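Long-range contact in YHDH (Escherichia coli, PDB 1O89), which probably catalyses the NADPH-dependent reduction of acrylyl-CoA to propanoyl-CoA as a homodimeric member of the zinc-containing alcohol dehydrogenase family: residues I75-F86 with V111-A120. Sequence-based numbering, arbitrary orientation.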
ATOM      1  N   ILE A  75      20.346   9.592  17.622  1.00 78.24           N
ATOM      2  CA  ILE A  75      21.763   9.276  17.717  1.00 74.92           C
ATOM      3  C   ILE A  75      22.012   8.376  18.921  1.00 77.94           C
ATOM      4  O   ILE A  75      21.673   8.702  20.059  1.00 81.01           O
ATOM      5  CB  ILE A  75      22.603  10.575  17.785  1.00 72.21           C
ATOM      6  CG1 ILE A  75      22.201  11.498  16.622  1.00 69.05           C
ATOM      7  CG2 ILE A  75      24.112  10.245  17.777  1.00 70.01           C
ATOM      8  CD1 ILE A  75      23.233  12.493  16.219  1.00 65.53           C
ATOM      9  N   ARG A  76      22.597   7.224  18.624  1.00 76.71           N
ATOM     10  CA  ARG A  76      22.949   6.228  19.619  1.00 79.49           C
ATOM     11  C   ARG A  76      24.466   6.249  19.861  1.00 76.91           C
ATOM     12  O   ARG A  76      24.916   5.973  20.970  1.00 79.50           O
ATOM     13  CB  ARG A  76      22.483   4.851  19.126  1.00 81.47           C
ATOM     14  CG  ARG A  76      23.295   3.677  19.647  1.00 84.61           C
ATOM     15  CD  ARG A  76      22.662   2.322  19.433  1.00 88.09           C
ATOM     16  NE  ARG A  76      23.223   1.371  20.378  1.00 92.10           N
ATOM     17  CZ  ARG A  76      22.528   0.491  21.088  1.00 97.83           C
ATOM     18  NH1 ARG A  76      21.204   0.394  20.976  1.00100.99           N
ATOM     19  NH2 ARG A  76      23.166  -0.314  21.917  1.00100.93           N
ATOM     20  N   ASN A  77      25.237   6.599  18.825  1.00 71.84           N
ATOM     21  CA  ASN A  77      26.685   6.447  18.828  1.00 69.85           C
ATOM     22  C   ASN A  77      27.405   7.783  18.838  1.00 66.14           C
ATOM     23  O   ASN A  77      27.239   8.597  17.935  1.00 62.98           O
ATOM     24  CB  ASN A  77      27.134   5.646  17.604  1.00 68.55           C
ATOM     25  CG  ASN A  77      26.403   4.325  17.470  1.00 73.06           C
ATOM     26  OD1 ASN A  77      25.247   4.307  17.061  1.00 78.87           O
ATOM     27  ND2 ASN A  77      27.066   3.219  17.801  1.00 75.63           N
ATOM     28  N   PHE A  78      28.228   7.976  19.860  1.00 66.40           N
ATOM     29  CA  PHE A  78      28.986   9.189  20.064  1.00 64.24           C
ATOM     30  C   PHE A  78      30.481   8.846  20.166  1.00 63.86           C
ATOM     31  O   PHE A  78      30.842   7.776  20.649  1.00 64.58           O
ATOM     32  CB  PHE A  78      28.512   9.894  21.331  1.00 67.18           C
ATOM     33  CG  PHE A  78      27.071  10.333  21.281  1.00 68.51           C
ATOM     34  CD1 PHE A  78      26.727  11.597  20.792  1.00 66.40           C
ATOM     35  CD2 PHE A  78      26.052   9.493  21.733  1.00 71.25           C
ATOM     36  CE1 PHE A  78      25.397  12.006  20.746  1.00 67.51           C
ATOM     37  CE2 PHE A  78      24.721   9.900  21.693  1.00 72.35           C
ATOM     38  CZ  PHE A  78      24.394  11.160  21.197  1.00 70.44           C
ATOM     39  N   PRO A  79      31.359   9.750  19.733  1.00 61.46           N
ATOM     40  CA  PRO A  79      30.985  11.077  19.238  1.00 59.31           C
ATOM     41  C   PRO A  79      30.431  11.011  17.814  1.00 55.79           C
ATOM     42  O   PRO A  79      30.732  10.062  17.098  1.00 54.59           O
ATOM     43  CB  PRO A  79      32.311  11.862  19.279  1.00 59.47           C
ATOM     44  CG  PRO A  79      33.416  10.837  19.381  1.00 60.22           C
ATOM     45  CD  PRO A  79      32.811   9.518  19.682  1.00 61.86           C
ATOM     46  N   MET A  80      29.648  12.009  17.410  1.00 54.37           N
ATOM     47  CA  MET A  80      28.969  11.971  16.107  1.00 51.51           C
ATOM     48  C   MET A  80      28.990  13.315  15.430  1.00 49.50           C
ATOM     49  O   MET A  80      28.737  14.319  16.071  1.00 51.16           O
ATOM     50  CB  MET A  80      27.510  11.531  16.302  1.00 52.63           C
ATOM     51  CG  MET A  80      26.668  11.471  15.034  1.00 50.88           C
ATOM     52  SD  MET A  80      27.362  10.423  13.753  1.00 48.93           S
ATOM     53  CE  MET A  80      27.729   9.001  14.667  1.00 51.96           C
ATOM     54  N   ILE A  81      29.282  13.328  14.132  1.00 47.26           N
ATOM     55  CA  ILE A  81      29.118  14.525  13.311  1.00 45.99           C
ATOM     56  C   ILE A  81      27.748  14.445  12.616  1.00 45.35           C
ATOM     57  O   ILE A  81      27.530  13.548  11.806  1.00 44.57           O
ATOM     58  CB  ILE A  81      30.208  14.627  12.256  1.00 44.33           C
ATOM     59  CG1 ILE A  81      31.577  14.847  12.904  1.00 47.33           C
ATOM     60  CG2 ILE A  81      29.905  15.774  11.298  1.00 44.17           C
ATOM     61  CD1 ILE A  81      32.730  14.762  11.921  1.00 47.07           C
ATOM     62  N   PRO A  82      26.838  15.366  12.922  1.00 46.12           N
ATOM     63  CA  PRO A  82      25.502  15.353  12.330  1.00 46.21           C
ATOM     64  C   PRO A  82      25.506  15.899  10.901  1.00 44.65           C
ATOM     65  O   PRO A  82      26.558  16.205  10.340  1.00 43.12           O
ATOM     66  CB  PRO A  82      24.702  16.255  13.261  1.00 48.38           C
ATOM     67  CG  PRO A  82      25.701  17.218  13.805  1.00 49.20           C
ATOM     68  CD  PRO A  82      27.030  16.517  13.815  1.00 47.78           C
ATOM     69  N   GLY A  83      24.323  16.006  10.318  1.00 45.91           N
ATOM     70  CA  GLY A  83      24.148  16.458   8.936  1.00 44.69           C
ATOM     71  C   GLY A  83      23.780  15.285   8.048  1.00 44.59           C
ATOM     72  O   GLY A  83      24.663  14.628   7.505  1.00 43.85           O
ATOM     73  N   ILE A  84      22.482  15.015   7.907  1.00 46.24           N
ATOM     74  CA  ILE A  84      22.040  13.909   7.066  1.00 46.96           C
ATOM     75  C   ILE A  84      22.187  14.190   5.587  1.00 45.99           C
ATOM     76  O   ILE A  84      22.157  13.260   4.791  1.00 47.02           O
ATOM     77  CB  ILE A  84      20.578  13.464   7.386  1.00 49.93           C
ATOM     78  CG1 ILE A  84      19.558  14.577   7.094  1.00 49.82           C
ATOM     79  CG2 ILE A  84      20.479  12.991   8.838  1.00 52.20           C
ATOM     80  CD1 ILE A  84      18.108  14.148   7.343  1.00 52.34           C
ATOM     81  N   ASP A  85      22.323  15.461   5.220  1.00 45.49           N
ATOM     82  CA  ASP A  85      22.553  15.857   3.830  1.00 45.05           C
ATOM     83  C   ASP A  85      23.889  16.584   3.689  1.00 43.65           C
ATOM     84  O   ASP A  85      24.263  17.365   4.559  1.00 43.49           O
ATOM     85  CB  ASP A  85      21.507  16.875   3.373  1.00 46.11           C
ATOM     86  CG  ASP A  85      20.091  16.392   3.505  1.00 47.52           C
ATOM     87  OD1 ASP A  85      19.829  15.172   3.681  1.00 48.05           O
ATOM     88  OD2 ASP A  85      19.154  17.217   3.428  1.00 47.42           O
ATOM     89  N   PHE A  86      24.610  16.332   2.607  1.00 42.96           N
ATOM     90  CA  PHE A  86      25.691  17.225   2.218  1.00 42.33           C
ATOM     91  C   PHE A  86      25.896  17.243   0.713  1.00 42.62           C
ATOM     92  O   PHE A  86      25.434  16.366   0.008  1.00 42.79           O
ATOM     93  CB  PHE A  86      27.007  16.902   2.961  1.00 42.68           C
ATOM     94  CG  PHE A  86      27.631  15.569   2.605  1.00 42.83           C
ATOM     95  CD1 PHE A  86      28.312  15.396   1.418  1.00 43.65           C
ATOM     96  CD2 PHE A  86      27.568  14.509   3.485  1.00 43.18           C
ATOM     97  CE1 PHE A  86      28.898  14.173   1.109  1.00 45.20           C
ATOM     98  CE2 PHE A  86      28.163  13.292   3.180  1.00 43.78           C
ATOM     99  CZ  PHE A  86      28.825  13.130   1.994  1.00 44.64           C
ATOM    100  N   VAL A 111      23.895   8.500   7.414  1.00 51.14           N
ATOM    101  CA  VAL A 111      24.861   9.581   7.512  1.00 48.44           C
ATOM    102  C   VAL A 111      24.268  10.705   8.363  1.00 48.80           C
ATOM    103  O   VAL A 111      23.099  11.059   8.226  1.00 49.46           O
ATOM    104  CB  VAL A 111      25.272  10.090   6.106  1.00 46.84           C
ATOM    105  CG1 VAL A 111      26.256  11.231   6.198  1.00 44.14           C
ATOM    106  CG2 VAL A 111      25.878   8.945   5.279  1.00 47.85           C
ATOM    107  N   GLY A 112      25.085  11.269   9.246  1.00 48.75           N
ATOM    108  CA  GLY A 112      24.601  12.218  10.233  1.00 49.45           C
ATOM    109  C   GLY A 112      23.906  11.624  11.447  1.00 52.23           C
ATOM    110  O   GLY A 112      23.580  12.365  12.371  1.00 53.55           O
ATOM    111  N   GLU A 113      23.698  10.309  11.458  1.00 54.18           N
ATOM    112  CA  GLU A 113      23.008   9.624  12.547  1.00 57.82           C
ATOM    113  C   GLU A 113      23.901   8.573  13.206  1.00 58.51           C
ATOM    114  O   GLU A 113      24.207   8.681  14.392  1.00 59.68           O
ATOM    115  CB  GLU A 113      21.715   8.962  12.055  1.00 60.33           C
ATOM    116  CG  GLU A 113      20.743   9.923  11.395  1.00 62.14           C
ATOM    117  CD  GLU A 113      19.486   9.227  10.913  1.00 67.69           C
ATOM    118  OE1 GLU A 113      18.540   9.062  11.722  1.00 74.20           O
ATOM    119  OE2 GLU A 113      19.452   8.826   9.731  1.00 68.33           O
ATOM    120  N   ASN A 114      24.298   7.554  12.450  1.00 57.84           N
ATOM    121  CA  ASN A 114      25.232   6.556  12.957  1.00 59.37           C
ATOM    122  C   ASN A 114      26.535   6.491  12.157  1.00 56.99           C
ATOM    123  O   ASN A 114      27.354   5.589  12.351  1.00 58.28           O
ATOM    124  CB  ASN A 114      24.554   5.181  13.058  1.00 63.16           C
ATOM    125  CG  ASN A 114      24.056   4.661  11.722  1.00 64.04           C
ATOM    126  OD1 ASN A 114      24.517   5.076  10.653  1.00 61.70           O
ATOM    127  ND2 ASN A 114      23.112   3.731  11.779  1.00 68.02           N
ATOM    128  N   HIS A 115      26.733   7.480  11.287  1.00 53.49           N
ATOM    129  CA  HIS A 115      27.931   7.576  10.479  1.00 51.94           C
ATOM    130  C   HIS A 115      28.236   9.066  10.299  1.00 48.72           C
ATOM    131  O   HIS A 115      27.359   9.814   9.911  1.00 49.12           O
ATOM    132  CB  HIS A 115      27.700   6.859   9.137  1.00 52.08           C
ATOM    133  CG  HIS A 115      28.862   6.928   8.196  1.00 51.61           C
ATOM    134  ND1 HIS A 115      29.585   5.819   7.825  1.00 53.32           N
ATOM    135  CD2 HIS A 115      29.419   7.975   7.539  1.00 50.96           C
ATOM    136  CE1 HIS A 115      30.546   6.178   6.992  1.00 52.66           C
ATOM    137  NE2 HIS A 115      30.461   7.480   6.793  1.00 49.44           N
ATOM    138  N   TRP A 116      29.460   9.495  10.594  1.00 47.49           N
ATOM    139  CA  TRP A 116      29.830  10.910  10.554  1.00 45.96           C
ATOM    140  C   TRP A 116      29.389  11.560   9.253  1.00 44.28           C
ATOM    141  O   TRP A 116      29.731  11.095   8.180  1.00 44.47           O
ATOM    142  CB  TRP A 116      31.341  11.109  10.734  1.00 46.42           C
ATOM    143  CG  TRP A 116      31.838  10.953  12.149  1.00 47.24           C
ATOM    144  CD1 TRP A 116      31.135  10.502  13.236  1.00 48.00           C
ATOM    145  CD2 TRP A 116      33.150  11.245  12.624  1.00 47.83           C
ATOM    146  NE1 TRP A 116      31.933  10.497  14.354  1.00 47.48           N
ATOM    147  CE2 TRP A 116      33.176  10.957  14.008  1.00 48.80           C
ATOM    148  CE3 TRP A 116      34.321  11.725  12.020  1.00 48.57           C
ATOM    149  CZ2 TRP A 116      34.323  11.130  14.790  1.00 50.36           C
ATOM    150  CZ3 TRP A 116      35.456  11.907  12.804  1.00 50.50           C
ATOM    151  CH2 TRP A 116      35.444  11.606  14.174  1.00 50.81           C
ATOM    152  N   GLY A 117      28.677  12.672   9.367  1.00 43.58           N
ATOM    153  CA  GLY A 117      27.998  13.266   8.239  1.00 42.33           C
ATOM    154  C   GLY A 117      28.472  14.634   7.839  1.00 41.50           C
ATOM    155  O   GLY A 117      29.658  14.926   7.886  1.00 41.07           O
ATOM    156  N   GLY A 118      27.516  15.489   7.490  1.00 41.40           N
ATOM    157  CA  GLY A 118      27.773  16.658   6.665  1.00 40.91           C
ATOM    158  C   GLY A 118      28.279  17.903   7.329  1.00 41.80           C
ATOM    159  O   GLY A 118      28.793  18.779   6.647  1.00 42.50           O
ATOM    160  N   LEU A 119      28.150  18.016   8.642  1.00 43.03           N
ATOM    161  CA  LEU A 119      28.546  19.253   9.323  1.00 44.44           C
ATOM    162  C   LEU A 119      30.035  19.210   9.652  1.00 44.81           C
ATOM    163  O   LEU A 119      30.462  19.240  10.801  1.00 45.86           O
ATOM    164  CB  LEU A 119      27.660  19.525  10.553  1.00 46.57           C
ATOM    165  CG  LEU A 119      26.248  20.140  10.334  1.00 49.43           C
ATOM    166  CD1 LEU A 119      26.068  20.879   9.022  1.00 51.07           C
ATOM    167  CD2 LEU A 119      25.226  19.084  10.368  1.00 50.68           C
ATOM    168  N   ALA A 120      30.825  19.166   8.590  1.00 44.08           N
ATOM    169  CA  ALA A 120      32.259  18.966   8.674  1.00 45.09           C
ATOM    170  C   ALA A 120      32.867  19.306   7.318  1.00 45.30           C
ATOM    171  O   ALA A 120      32.177  19.226   6.306  1.00 44.20           O
ATOM    172  CB  ALA A 120      32.564  17.537   9.037  1.00 44.63           C
TER
HETATM  173  O   HOH W   1      22.007  14.357  11.963  1.00 59.31           O
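The indole of Trp-116 lies across Ile-81, whose CG1 sits over the face of the five-membered ring in a CH-pi contact, 4.1 Å from its centroid, while CD1 reaches on to CE3 of the benzene ring. Beta-branching lets Ile-81 serve more than the indole: with CG1 beside the backbone N (chi1 -66°), the second branch, CG2, lies anti to that N and packs against the backbone oxygens of Gly-117 and Leu-119 and CB of Ala-120. At the indole edge, NE1 donates a nearly straight bond (164°) to Pro-79 O, 3.0 Å away; the oxygen lies in the ring plane, although the donor stands above the carbonyl plane. Met-80, bent at chi2 and chi3, folds its flexible thioether back so that SD meets CD1 of Trp-116 at 3.8 Å, at the edge of the five-membered ring, a Met-aromatic contact. An alanine in place of Trp-116 would probably leave Pro-79 O without this donor and strip Ile-81 of its aromatic cover.

Both segments belong to the GroES-like domain of the medium-chain dehydrogenase fold, where 75-86 leads into strand 85-93; the loop joining strands 103-107 and 122-125 contains 111-120. Here glycines let the two backbones meet: Gly-112 lies so close to the backbone of Gly-83 and Ile-84 that there is no room for a CB, and its positive phi suits glycine as well. Gly-117 N donates to Ile-81 O at 2.8 Å, Leu-119 N to Pro-82 O and Gly-118 N to Gly-83 O, three backbone hydrogen bonds. A water bridges Gly-112 O to Gly-83 N. Beyond them Phe-86 offers its ring edge to CG1 of Val-111, and CG2 of Ile-84 touches CG of Glu-113, whose carboxylate pairs with Lys-63.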